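Local structure of hypothetical protein PH0802 (Pyrococcus horikoshii, 2DT4) at residues Ile26-Phe29 and Cys30-Glu33; Arg15-Glu18 and Gly19-Leu22; Ile64-Lys67 and Gly68-Leu72. The protein is of unknown function but belongs to the plant- and prokaryote-conserved (PPC) family and assembles here as three copies of the chain. All coordinates share one frame; numbering follows the deposited sequence.

Contact 1: residues Ile26-Phe29 and Cys30-Glu33; sequences IKNF and CKKE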
ATOM      1  N   ILE A  26      12.978   7.977   8.876  1.00  8.36           N
ATOM      2  CA  ILE A  26      11.718   8.640   8.601  1.00  8.86           C
ATOM      3  C   ILE A  26      11.421   9.584   9.776  1.00  9.16           C
ATOM      4  O   ILE A  26      11.000  10.706   9.547  1.00  8.88           O
ATOM      5  CB  ILE A  26      10.548   7.640   8.320  1.00  9.03           C
ATOM      6  CG1 ILE A  26      10.797   6.888   7.008  1.00  8.72           C
ATOM      7  CG2 ILE A  26       9.212   8.401   8.254  1.00 11.26           C
ATOM      8  CD1 ILE A  26       9.956   5.691   6.855  1.00 10.20           C
ATOM      9  N   LYS A  27      11.673   9.144  11.013  1.00  9.60           N
ATOM     10  CA  LYS A  27      11.511   9.996  12.197  1.00  9.20           C
ATOM     11  C   LYS A  27      12.374  11.258  12.112  1.00  8.66           C
ATOM     12  O   LYS A  27      11.883  12.386  12.309  1.00  9.27           O
ATOM     13  CB  LYS A  27      11.833   9.225  13.471  1.00 10.16           C
ATOM     14  CG  LYS A  27      11.797  10.110  14.719  1.00 11.16           C
ATOM     15  CD  LYS A  27      11.975   9.314  16.022  1.00 17.68           C
ATOM     16  CE  LYS A  27      11.973  10.254  17.198  1.00 22.16           C
ATOM     17  NZ  LYS A  27      11.687   9.679  18.565  1.00 27.36           N
ATOM     18  N   ASN A  28      13.655  11.076  11.787  1.00  8.98           N
ATOM     19  CA  ASN A  28      14.578  12.201  11.701  1.00  9.18           C
ATOM     20  C   ASN A  28      14.217  13.172  10.565  1.00  9.18           C
ATOM     21  O   ASN A  28      14.382  14.402  10.683  1.00  9.81           O
ATOM     22  CB  ASN A  28      16.010  11.661  11.541  1.00  9.77           C
ATOM     23  CG  ASN A  28      16.566  11.109  12.869  1.00 10.20           C
ATOM     24  OD1 ASN A  28      16.091  11.500  13.954  1.00 13.49           O
ATOM     25  ND2 ASN A  28      17.554  10.215  12.793  1.00 11.05           N
ATOM     26  N   PHE A  29      13.772  12.607   9.448  1.00  9.02           N
ATOM     27  CA  PHE A  29      13.246  13.399   8.337  1.00  9.32           C
ATOM     28  C   PHE A  29      12.085  14.303   8.861  1.00  8.80           C
ATOM     29  O   PHE A  29      12.069  15.520   8.608  1.00  8.73           O
ATOM     30  CB  PHE A  29      12.822  12.497   7.182  1.00  9.23           C
ATOM     31  CG  PHE A  29      12.046  13.195   6.117  1.00 12.36           C
ATOM     32  CD1 PHE A  29      10.667  13.245   6.213  1.00 14.16           C
ATOM     33  CD2 PHE A  29      12.657  13.772   5.018  1.00 17.92           C
ATOM     34  CE1 PHE A  29       9.922  13.852   5.240  1.00 15.75           C
ATOM     35  CE2 PHE A  29      11.878  14.406   4.057  1.00 17.19           C
ATOM     36  CZ  PHE A  29      10.513  14.456   4.224  1.00 13.04           C
ATOM     37  N   CYS A  30      11.108  13.710   9.539  1.00  8.73           N
ATOM     38  CA  CYS A  30       9.970  14.461  10.016  1.00  9.29           C
ATOM     39  C   CYS A  30      10.425  15.504  11.040  1.00 10.60           C
ATOM     40  O   CYS A  30       9.919  16.596  11.031  1.00  9.98           O
ATOM     41  CB  CYS A  30       8.877  13.557  10.590  1.00  9.60           C
ATOM     42  SG  CYS A  30       8.091  12.527   9.322  1.00  9.79           S
ATOM     43  N   LYS A  31      11.395  15.183  11.894  1.00 11.02           N
ATOM     44  CA  LYS A  31      11.884  16.195  12.842  1.00 11.43           C
ATOM     45  C   LYS A  31      12.461  17.396  12.136  1.00 12.06           C
ATOM     46  O   LYS A  31      12.160  18.550  12.505  1.00 13.47           O
ATOM     47  CB  LYS A  31      12.893  15.598  13.809  1.00 12.03           C
ATOM     48  CG  LYS A  31      12.268  14.659  14.778  1.00 13.73           C
ATOM     49  CD  LYS A  31      13.305  14.161  15.780  1.00 18.14           C
ATOM     50  CE  LYS A  31      12.647  13.253  16.745  1.00 22.61           C
ATOM     51  NZ  LYS A  31      13.619  12.740  17.783  1.00 26.59           N
ATOM     52  N   LYS A  32      13.267  17.136  11.118  1.00 12.32           N
ATOM     53  CA  LYS A  32      13.885  18.180  10.344  1.00 13.06           C
ATOM     54  C   LYS A  32      12.846  19.040   9.647  1.00 12.06           C
ATOM     55  O   LYS A  32      12.936  20.272   9.656  1.00 13.11           O
ATOM     56  CB  LYS A  32      14.846  17.599   9.312  1.00 14.05           C
ATOM     57  CG  LYS A  32      15.577  18.675   8.526  1.00 17.36           C
ATOM     58  CD  LYS A  32      16.190  19.733   9.407  1.00 24.90           C
ATOM     59  CE  LYS A  32      17.024  20.711   8.592  1.00 27.42           C
ATOM     60  NZ  LYS A  32      16.265  21.274   7.422  1.00 31.52           N
ATOM     61  N   GLU A  33      11.848  18.405   9.048  1.00 10.55           N
ATOM     62  CA  GLU A  33      10.838  19.130   8.278  1.00 11.16           C
ATOM     63  C   GLU A  33       9.744  19.747   9.137  1.00 10.86           C
ATOM     64  O   GLU A  33       8.886  20.472   8.624  1.00 10.92           O
ATOM     65  CB  GLU A  33      10.181  18.179   7.272  1.00 11.37           C
ATOM     66  CG  GLU A  33      11.116  17.670   6.201  1.00 13.65           C
ATOM     67  CD  GLU A  33      11.542  18.771   5.260  1.00 17.38           C
ATOM     68  OE1 GLU A  33      12.760  19.023   5.192  1.00 23.14           O
ATOM     69  OE2 GLU A  33      10.690  19.441   4.641  1.00 14.58           O
TER
HETATM   70  O   HOH W   1      15.495  10.937  16.465  1.00 38.76           O
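Four i to i+4 backbone bonds tie Ile26-Phe29 to Cys30-Glu33 over the last turns of helix 22-33, from Cys30 N to Ile26 O at 3.0 Å through to Glu33 N to Phe29 O at 2.9 Å, the ladder of a regular alpha-helix. On the inward side Glu33 folds back over the ring of Phe29. Its CG stands above one ring face, displaced toward the rim, in a CH-pi contact 4.0 Å from the centroid and 17° off the normal. The bend at chi2 turns the carboxylate back from the ring, toward the C-terminal end of the helix, and leaves its plane 20° from that of the ring; OE2 is held by the hydroxyl of Tyr12. Cys30 approaches the same ring at its edge, SG lying 4.1 Å from CD1, a sulfur-aromatic contact. With Tyr12 edge-to-face and Phe14 and Leu118 against it, the ring fastens the helix to strands 5-16 and 114-123, while Leu141 of the second subunit packs on it too. On the outer side two lysines one turn apart meet. Lys27 is extended with CG anti to its backbone nitrogen (chi1 175°), and Lys31 reaches back across it, its NZ 3.0 Å from Lys27 CE. The two CE atoms are closer than methylenes should be, so the placement of these ends is doubtful; as modelled, the ammonium groups would probably repel. Lys31 NZ has a long, weak ion pair with Glu85, and one water accepts from Lys31 NZ at 2.9 Å while donating to Asn28 OD1 at 2.6 Å.

Contact 2: residues Arg15-Glu18 and Gly19-Leu22; sequences RVPE and GEEL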
ATOM      1  N   ARG A  15      14.544   8.614  -1.998  1.00  8.65           N
ATOM      2  CA  ARG A  15      15.301   7.434  -1.672  1.00  8.92           C
ATOM      3  C   ARG A  15      16.095   7.637  -0.408  1.00  9.33           C
ATOM      4  O   ARG A  15      16.851   8.593  -0.279  1.00  8.75           O
ATOM      5  CB  ARG A  15      16.258   7.053  -2.792  1.00  9.91           C
ATOM      6  CG  ARG A  15      17.046   5.834  -2.430  1.00 11.20           C
ATOM      7  CD  ARG A  15      17.649   5.130  -3.596  1.00 15.92           C
ATOM      8  NE  ARG A  15      18.729   5.897  -4.177  1.00 16.40           N
ATOM      9  CZ  ARG A  15      20.023   5.770  -3.866  1.00 16.85           C
ATOM     10  NH1 ARG A  15      20.944   6.498  -4.508  1.00 14.68           N
ATOM     11  NH2 ARG A  15      20.410   4.985  -2.901  1.00 20.86           N
ATOM     12  N   VAL A  16      15.913   6.703   0.513  1.00  9.04           N
ATOM     13  CA  VAL A  16      16.623   6.696   1.773  1.00  9.28           C
ATOM     14  C   VAL A  16      18.032   6.129   1.537  1.00  8.84           C
ATOM     15  O   VAL A  16      18.165   5.079   0.921  1.00  9.44           O
ATOM     16  CB  VAL A  16      15.858   5.808   2.797  1.00  8.82           C
ATOM     17  CG1 VAL A  16      16.604   5.750   4.104  1.00  9.02           C
ATOM     18  CG2 VAL A  16      14.451   6.281   3.004  1.00  9.56           C
ATOM     19  N   PRO A  17      19.085   6.793   2.032  1.00 10.46           N
ATOM     20  CA  PRO A  17      20.440   6.261   1.865  1.00 11.86           C
ATOM     21  C   PRO A  17      20.648   4.844   2.393  1.00 11.87           C
ATOM     22  O   PRO A  17      20.118   4.467   3.439  1.00 10.87           O
ATOM     23  CB  PRO A  17      21.293   7.265   2.642  1.00 12.54           C
ATOM     24  CG  PRO A  17      20.567   8.506   2.545  1.00 11.40           C
ATOM     25  CD  PRO A  17      19.105   8.105   2.679  1.00 11.19           C
ATOM     26  N   GLU A  18      21.460   4.080   1.658  1.00 12.26           N
ATOM     27  CA  GLU A  18      21.918   2.763   2.097  1.00 12.86           C
ATOM     28  C   GLU A  18      22.503   2.866   3.509  1.00 13.00           C
ATOM     29  O   GLU A  18      23.342   3.740   3.803  1.00 13.37           O
ATOM     30  CB  GLU A  18      22.951   2.187   1.128  1.00 14.01           C
ATOM     31  CG  GLU A  18      23.491   0.820   1.538  1.00 15.98           C
ATOM     32  CD  GLU A  18      24.679   0.356   0.714  1.00 21.46           C
ATOM     33  OE1 GLU A  18      25.345   1.196   0.059  1.00 24.93           O
ATOM     34  OE2 GLU A  18      24.942  -0.857   0.752  1.00 22.80           O
ATOM     35  N   GLY A  19      22.117   1.893   4.331  1.00 12.60           N
ATOM     36  CA  GLY A  19      22.622   1.811   5.689  1.00 12.63           C
ATOM     37  C   GLY A  19      21.861   2.518   6.778  1.00 12.46           C
ATOM     38  O   GLY A  19      22.118   2.259   7.974  1.00 13.68           O
ATOM     39  N   GLU A  20      20.868   3.332   6.396  1.00 11.51           N
ATOM     40  CA  GLU A  20      20.042   3.959   7.425  1.00 11.56           C
ATOM     41  C   GLU A  20      19.157   2.872   7.984  1.00 11.05           C
ATOM     42  O   GLU A  20      18.777   1.935   7.240  1.00 10.92           O
ATOM     43  CB  GLU A  20      19.148   5.051   6.825  1.00 11.31           C
ATOM     44  CG  GLU A  20      19.917   6.318   6.506  1.00 12.58           C
ATOM     45  CD  GLU A  20      19.970   7.330   7.660  1.00 12.56           C
ATOM     46  OE1 GLU A  20      19.391   7.129   8.745  1.00 14.11           O
ATOM     47  OE2 GLU A  20      20.597   8.392   7.451  1.00 13.87           O
ATOM     48  N   GLU A  21      18.674   3.110   9.199  1.00 10.54           N
ATOM     49  CA  GLU A  21      17.630   2.242   9.750  1.00 10.05           C
ATOM     50  C   GLU A  21      16.368   3.002   9.346  1.00 10.10           C
ATOM     51  O   GLU A  21      16.243   4.205   9.590  1.00  9.67           O
ATOM     52  CB  GLU A  21      17.696   2.072  11.260  1.00 10.33           C
ATOM     53  CG  GLU A  21      16.750   0.996  11.800  1.00 11.15           C
ATOM     54  CD  GLU A  21      15.325   1.446  11.836  1.00 12.23           C
ATOM     55  OE1 GLU A  21      15.049   2.497  12.466  1.00 12.41           O
ATOM     56  OE2 GLU A  21      14.463   0.746  11.260  1.00 10.34           O
ATOM     57  N   LEU A  22      15.504   2.290   8.604  1.00  9.28           N
ATOM     58  CA  LEU A  22      14.352   2.967   8.001  1.00  9.70           C
ATOM     59  C   LEU A  22      13.443   3.809   8.918  1.00  9.70           C
ATOM     60  O   LEU A  22      13.092   4.950   8.577  1.00  9.03           O
ATOM     61  CB  LEU A  22      13.545   1.927   7.229  1.00  9.96           C
ATOM     62  CG  LEU A  22      12.380   2.463   6.398  1.00 11.26           C
ATOM     63  CD1 LEU A  22      12.873   3.513   5.418  1.00 11.09           C
ATOM     64  CD2 LEU A  22      11.676   1.306   5.680  1.00 13.06           C
TER
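Val16 and Glu20 meet across a type II beta turn, Pro17 to Glu20, that leads strand 5-16 toward helix 22-33. The turn is closed by Glu20 N donating to Pro17 O at 3.3 Å, 33° out of the carbonyl plane. Gly19 has a positive phi of 90°, where any CB would strike the carbonyl oxygen of Glu18. From the far end of the turn the Glu20 side chain comes back over it: CB lies 3.6 Å from Pro17 O and 3.8 Å from Val16 CG1. CG, beside the backbone nitrogen (chi1 -76°), keeps to Pro17 O and lies 4.2 Å from Pro17 CB. The bend at chi2 then leads CD and the carboxylate oxygens OE1 and OE2 away from the valine. The other branch of Val16, CG2, meets Leu22 CD1 at 4.0 Å, the two side chains crossing nearly at a right angle. Glu21 is the N-cap of the helix, its OE2 accepting from Leu23 N and Gly109 N. The turn thus sits between Tyr25 of helix 22-33, on which Val16, Pro17 and Glu20 pack, and strands 106-111 and 114-123, whose Val111 and Ala114 back Val16 and Leu22.

Contact 3: residues Ile64-Lys67 and Gly68-Leu72; sequences IPLK and GSYEL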
ATOM      1  N   ILE A  64      10.455 -11.151  15.621  1.00 11.20           N
ATOM      2  CA  ILE A  64      11.045 -12.163  14.767  1.00 11.29           C
ATOM      3  C   ILE A  64      12.185 -11.526  13.952  1.00 11.49           C
ATOM      4  O   ILE A  64      11.930 -10.677  13.082  1.00 10.07           O
ATOM      5  CB  ILE A  64       9.973 -12.750  13.828  1.00 13.14           C
ATOM      6  CG1 ILE A  64       8.801 -13.273  14.675  1.00 13.48           C
ATOM      7  CG2 ILE A  64      10.584 -13.792  12.929  1.00 13.91           C
ATOM      8  CD1 ILE A  64       7.563 -13.633  13.858  1.00 17.79           C
ATOM      9  N   PRO A  65      13.430 -11.860  14.268  1.00 10.32           N
ATOM     10  CA  PRO A  65      14.577 -11.277  13.551  1.00 10.92           C
ATOM     11  C   PRO A  65      14.920 -12.042  12.287  1.00 11.25           C
ATOM     12  O   PRO A  65      15.363 -13.190  12.358  1.00 13.58           O
ATOM     13  CB  PRO A  65      15.739 -11.380  14.559  1.00 11.58           C
ATOM     14  CG  PRO A  65      15.364 -12.544  15.452  1.00 12.63           C
ATOM     15  CD  PRO A  65      13.851 -12.716  15.404  1.00 11.32           C
ATOM     16  N   LEU A  66      14.716 -11.445  11.135  1.00 10.17           N
ATOM     17  CA  LEU A  66      15.065 -12.088   9.884  1.00 10.14           C
ATOM     18  C   LEU A  66      16.512 -11.767   9.556  1.00 11.45           C
ATOM     19  O   LEU A  66      17.085 -10.816  10.106  1.00 11.83           O
ATOM     20  CB  LEU A  66      14.101 -11.644   8.769  1.00 10.29           C
ATOM     21  CG  LEU A  66      12.635 -11.913   9.054  1.00 10.12           C
ATOM     22  CD1 LEU A  66      11.667 -11.237   8.044  1.00  9.87           C
ATOM     23  CD2 LEU A  66      12.341 -13.404   9.099  1.00 10.78           C
ATOM     24  N   LYS A  67      17.092 -12.546   8.647  1.00 12.29           N
ATOM     25  CA  LYS A  67      18.465 -12.377   8.222  1.00 12.95           C
ATOM     26  C   LYS A  67      18.610 -12.269   6.715  1.00 12.49           C
ATOM     27  O   LYS A  67      17.914 -12.935   5.940  1.00 13.48           O
ATOM     28  CB  LYS A  67      19.324 -13.516   8.754  1.00 13.76           C
ATOM     29  CG  LYS A  67      19.310 -13.581  10.291  1.00 19.44           C
ATOM     30  CD  LYS A  67      20.686 -13.689  10.916  1.00 26.74           C
ATOM     31  CE  LYS A  67      20.649 -14.349  12.307  1.00 30.14           C
ATOM     32  NZ  LYS A  67      20.704 -15.873  12.256  1.00 31.04           N
ATOM     33  N   GLY A  68      19.529 -11.403   6.310  1.00 11.99           N
ATOM     34  CA  GLY A  68      19.843 -11.199   4.914  1.00 11.46           C
ATOM     35  C   GLY A  68      18.895 -10.218   4.252  1.00 10.25           C
ATOM     36  O   GLY A  68      18.158  -9.491   4.914  1.00 11.61           O
ATOM     37  N   SER A  69      18.968 -10.156   2.935  1.00 11.56           N
ATOM     38  CA  SER A  69      18.187  -9.221   2.149  1.00 10.85           C
ATOM     39  C   SER A  69      16.787  -9.767   1.879  1.00  9.86           C
ATOM     40  O   SER A  69      16.617 -10.907   1.478  1.00 11.00           O
ATOM     41  CB  SER A  69      18.881  -8.940   0.819  1.00 11.74           C
ATOM     42  OG  SER A  69      20.101  -8.257   1.067  1.00 16.06           O
ATOM     43  N   TYR A  70      15.805  -8.919   2.132  1.00  9.07           N
ATOM     44  CA  TYR A  70      14.427  -9.185   1.788  1.00  8.14           C
ATOM     45  C   TYR A  70      13.912  -8.064   0.915  1.00  8.30           C
ATOM     46  O   TYR A  70      14.125  -6.868   1.224  1.00  8.92           O
ATOM     47  CB  TYR A  70      13.565  -9.297   3.052  1.00  8.77           C
ATOM     48  CG  TYR A  70      13.651 -10.619   3.766  1.00  8.20           C
ATOM     49  CD1 TYR A  70      14.759 -10.957   4.569  1.00  9.01           C
ATOM     50  CD2 TYR A  70      12.615 -11.541   3.653  1.00  9.04           C
ATOM     51  CE1 TYR A  70      14.816 -12.210   5.234  1.00  7.18           C
ATOM     52  CE2 TYR A  70      12.666 -12.769   4.302  1.00  9.68           C
ATOM     53  CZ  TYR A  70      13.768 -13.098   5.067  1.00  9.32           C
ATOM     54  OH  TYR A  70      13.815 -14.330   5.704  1.00 11.78           O
ATOM     55  N   GLU A  71      13.187  -8.412  -0.140  1.00  7.87           N
ATOM     56  CA  GLU A  71      12.485  -7.407  -0.934  1.00  8.79           C
ATOM     57  C   GLU A  71      11.388  -6.761  -0.058  1.00  9.13           C
ATOM     58  O   GLU A  71      10.569  -7.455   0.582  1.00  8.15           O
ATOM     59  CB  GLU A  71      11.885  -7.975  -2.235  1.00  8.76           C
ATOM     60  CG  GLU A  71      12.932  -8.487  -3.221  1.00 11.08           C
ATOM     61  CD  GLU A  71      13.708  -7.397  -3.941  1.00 14.11           C
ATOM     62  OE1 GLU A  71      14.862  -7.641  -4.370  1.00 12.81           O
ATOM     63  OE2 GLU A  71      13.191  -6.276  -4.138  1.00 14.46           O
ATOM     64  N   LEU A  72      11.398  -5.439  -0.001  1.00  8.80           N
ATOM     65  CA  LEU A  72      10.398  -4.679   0.738  1.00  8.78           C
ATOM     66  C   LEU A  72       9.221  -4.492  -0.213  1.00  9.04           C
ATOM     67  O   LEU A  72       9.206  -3.592  -1.027  1.00  8.20           O
ATOM     68  CB  LEU A  72      11.011  -3.340   1.182  1.00  8.68           C
ATOM     69  CG  LEU A  72      10.500  -2.553   2.415  1.00 14.90           C
ATOM     70  CD1 LEU A  72      10.615  -1.060   2.287  1.00 11.37           C
ATOM     71  CD2 LEU A  72       9.289  -3.057   3.177  1.00  9.64           C
TER
HETATM   72  O   HOH W   2      17.186 -13.641   2.993  1.00 32.37           O
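The connection between strands 60-65 and 69-82, where the chain passes from the three-stranded sheet to the larger mixed sheet, is bridged by Leu66 and Tyr70, four residues apart. The tyrosine side chain reaches back along the connection, and the leucine meets it nearly at a right angle. Leu66 CD1 sits over one ring face, offset toward the rim, 4.2 Å from the centroid and 15° off the normal: a CH-pi contact. Nearer the hydroxyl end, Leu66 CB lies 3.7 Å from Tyr70 CE1, and the second methyl, CD2, comes to 3.8 Å from OH. The leucine thus touches the tyrosine with CB and both methyls, the ring with CB and CD1 and the hydroxyl with CD2. Tyr70 has CG anti to its carbonyl carbon (chi1 -79°), which carries the ring back toward Leu66. At the ring edge, close to its plane, the carbonyl oxygen of Lys67 approaches CE1 to 3.3 Å. That oxygen also accepts from a water at 3.1 Å, which donates to Ser69 O at 3.2 Å and so bridges the two ends of the bend; Ser69 O accepts from Tyr53 of the second subunit as well. Gly68 makes the bend at a positive phi of 84°; a CB there would clash with Lys67 O. An alanine in place of Tyr70 would remove the ring, which would probably leave Leu66 CB, CD1 and CD2 without the tyrosine they pack on and open a gap beside Pro49 and Leu94. Around the pair, Pro49 of strand 49-55 and Leu94 of strand 85-95 each touch both Leu66 and Tyr70, while Asn48 OD1 receives Gly68 N. Beyond the bend, strand 69-82 runs between strands 38-46 and 85-95.

How the contacts relate
Along the chain contact 2 comes first, contact 1 follows within the helix that it introduces, and contact 3 lies further on, at a join between the two sheets. Contacts 1 and 2 have centres 13 Å apart and adjoin in sequence, so the turn after strand 5-16 leads directly into helix 22-33. Contact 3 is 15 Å from contact 2, centre to centre, and touches it where Leu22 CD2 meets Leu72 CD1 at 4.3 Å; from contact 1 its centre is about 24 Å away. All three belong to the PPC domain, and each reaches the second subunit, so these local contacts within one chain also lie at the subunit interface.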